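Local coordinates for hypothetical protein YfiH (Bacillus licheniformis, PDB 6DZD) that probably acts as a zinc-dependent purine nucleoside phosphorylase, splitting adenosine and inosine with phosphate, and probably also deaminates adenosine, at residues I178-G183 against Q231-A236. Residues are numbered along the deposited sequence; the frame is centred on the assembly and turned at random.
Sequences IRAVIG and QLLVHA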
loop_
_atom_site.group_PDB
_atom_site.type_symbol
_atom_site.label_atom_id
_atom_site.label_comp_id
_atom_site.label_asym_id
_atom_site.label_seq_id
_atom_site.Cartn_x
_atom_site.Cartn_y
_atom_site.Cartn_z
ATOM N N ILE A 178 14.662 -7.965 -7.481
ATOM C CA ILE A 178 13.605 -7.304 -6.722
ATOM C C ILE A 178 12.370 -8.197 -6.677
ATOM O O ILE A 178 11.956 -8.773 -7.691
ATOM C CB ILE A 178 13.279 -5.926 -7.322
ATOM C CG1 ILE A 178 14.499 -4.998 -7.263
ATOM C CG2 ILE A 178 12.099 -5.286 -6.607
ATOM C CD1 ILE A 178 14.355 -3.760 -8.125
ATOM N N ARG A 179 11.791 -8.324 -5.490
ATOM C CA ARG A 179 10.514 -8.975 -5.290
ATOM C C ARG A 179 9.468 -7.915 -4.985
ATOM O O ARG A 179 9.784 -6.857 -4.435
ATOM C CB ARG A 179 10.593 -9.995 -4.154
ATOM C CG ARG A 179 11.079 -11.362 -4.593
ATOM C CD ARG A 179 12.607 -11.501 -4.509
ATOM N NE ARG A 179 13.042 -12.855 -4.865
ATOM C CZ ARG A 179 14.134 -13.148 -5.571
ATOM N NH1 ARG A 179 14.430 -14.419 -5.838
ATOM N NH2 ARG A 179 14.929 -12.176 -6.016
ATOM N N ALA A 180 8.222 -8.200 -5.369
ATOM C CA ALA A 180 7.123 -7.268 -5.189
ATOM C C ALA A 180 5.850 -8.010 -4.814
ATOM O O ALA A 180 5.606 -9.127 -5.281
ATOM C CB ALA A 180 6.893 -6.449 -6.458
ATOM N N VAL A 181 5.046 -7.389 -3.965
ATOM C CA VAL A 181 3.734 -7.903 -3.617
ATOM C C VAL A 181 2.716 -6.778 -3.774
ATOM O O VAL A 181 2.981 -5.628 -3.399
ATOM C CB VAL A 181 3.710 -8.487 -2.187
ATOM C CG1 VAL A 181 2.257 -8.585 -1.648
ATOM C CG2 VAL A 181 4.421 -9.855 -2.138
ATOM N N ILE A 182 1.567 -7.105 -4.375
ATOM C CA ILE A 182 0.423 -6.199 -4.497
ATOM C C ILE A 182 -0.667 -6.699 -3.548
ATOM O O ILE A 182 -1.114 -7.849 -3.651
ATOM C CB ILE A 182 -0.079 -6.108 -5.951
ATOM C CG1 ILE A 182 0.999 -5.490 -6.840
ATOM C CG2 ILE A 182 -1.339 -5.291 -6.046
ATOM C CD1 ILE A 182 0.654 -5.445 -8.321
ATOM N N GLY A 183 -1.079 -5.837 -2.613
ATOM C CA GLY A 183 -1.952 -6.217 -1.526
ATOM C C GLY A 183 -3.426 -6.015 -1.824
ATOM O O GLY A 183 -3.828 -5.728 -2.960
ATOM N N GLN A 231 1.665 -4.487 -14.390
ATOM C CA GLN A 231 2.271 -4.210 -15.683
ATOM C C GLN A 231 3.416 -3.226 -15.540
ATOM O O GLN A 231 4.450 -3.368 -16.199
ATOM C CB GLN A 231 1.219 -3.688 -16.660
ATOM C CG GLN A 231 0.306 -4.760 -17.223
ATOM C CD GLN A 231 -0.544 -4.274 -18.384
ATOM O OE1 GLN A 231 -0.083 -3.514 -19.235
ATOM N NE2 GLN A 231 -1.787 -4.739 -18.440
ATOM N N LEU A 232 3.273 -2.248 -14.644
ATOM C CA LEU A 232 4.312 -1.245 -14.491
ATOM C C LEU A 232 5.567 -1.810 -13.840
ATOM O O LEU A 232 6.677 -1.377 -14.177
ATOM C CB LEU A 232 3.776 -0.082 -13.677
ATOM C CG LEU A 232 2.833 0.805 -14.479
ATOM C CD1 LEU A 232 1.957 1.603 -13.516
ATOM C CD2 LEU A 232 3.624 1.706 -15.427
ATOM N N LEU A 233 5.417 -2.797 -12.943
ATOM C CA LEU A 233 6.574 -3.477 -12.361
ATOM C C LEU A 233 7.322 -4.291 -13.412
ATOM O O LEU A 233 8.554 -4.214 -13.503
ATOM C CB LEU A 233 6.131 -4.376 -11.208
ATOM C CG LEU A 233 5.473 -3.681 -10.012
ATOM C CD1 LEU A 233 4.901 -4.681 -8.995
ATOM C CD2 LEU A 233 6.451 -2.744 -9.342
ATOM N N VAL A 234 6.592 -5.061 -14.228
ATOM C CA VAL A 234 7.232 -5.863 -15.267
ATOM C C VAL A 234 7.936 -4.953 -16.264
ATOM O O VAL A 234 9.060 -5.228 -16.710
ATOM C CB VAL A 234 6.198 -6.762 -15.969
ATOM C CG1 VAL A 234 6.857 -7.556 -17.095
ATOM C CG2 VAL A 234 5.505 -7.687 -14.973
ATOM N N HIS A 235 7.271 -3.856 -16.634
ATOM C CA HIS A 235 7.893 -2.841 -17.466
ATOM C C HIS A 235 9.153 -2.316 -16.801
ATOM O O HIS A 235 10.182 -2.131 -17.459
ATOM C CB HIS A 235 6.887 -1.719 -17.706
ATOM C CG HIS A 235 7.403 -0.588 -18.537
ATOM N ND1 HIS A 235 7.507 -0.659 -19.910
ATOM C CD2 HIS A 235 7.796 0.659 -18.190
ATOM C CE1 HIS A 235 7.966 0.489 -20.371
ATOM N NE2 HIS A 235 8.142 1.307 -19.350
ATOM N N ALA A 236 9.113 -2.125 -15.485
ATOM C CA ALA A 236 10.263 -1.557 -14.806
ATOM C C ALA A 236 11.436 -2.523 -14.726
ATOM O O ALA A 236 12.549 -2.092 -14.409
ATOM C CB ALA A 236 9.868 -1.098 -13.414
#
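Leu233 meets Ala180 and Ile182 through methyl groups, and neither segment brings a flat group to this contact; the aromatic neighbour, Phe137, comes from strand 133-139. Leu233 reaches from helix 225-236 to strand 179-182 through one branch, its CD1 lying 3.7 Å from Ala180 CB. The same methyl comes within 4.4 Å of Ile182 CD1, a looser approach, and so bridges two side chains on the same face of the strand. A chi1 of -62° sets CG opposite the carbonyl carbon and a chi2 of 173° carries CD1 on away from CA, so the leucine is extended and CD1 makes both of the close contacts. The backbones stay well apart, 8.1 Å between Ala180 CA and Leu233 CA, and only about 100 Å² is buried. Phe137, Ala160 and Ile243 also touch Leu233, whereas Val181, on the other face of the strand, packs on Trp20. Strand 179-182 is hydrogen-bonded to strands 133-139 and 243-245, the latter running parallel to it and following helix 225-236 in the chain. Helix packing over neighbouring parallel strands that it helps connect is the arrangement of a beta-alpha-beta crossover, here with a long connection that also contains zinc ligands Cys189 and Cys190.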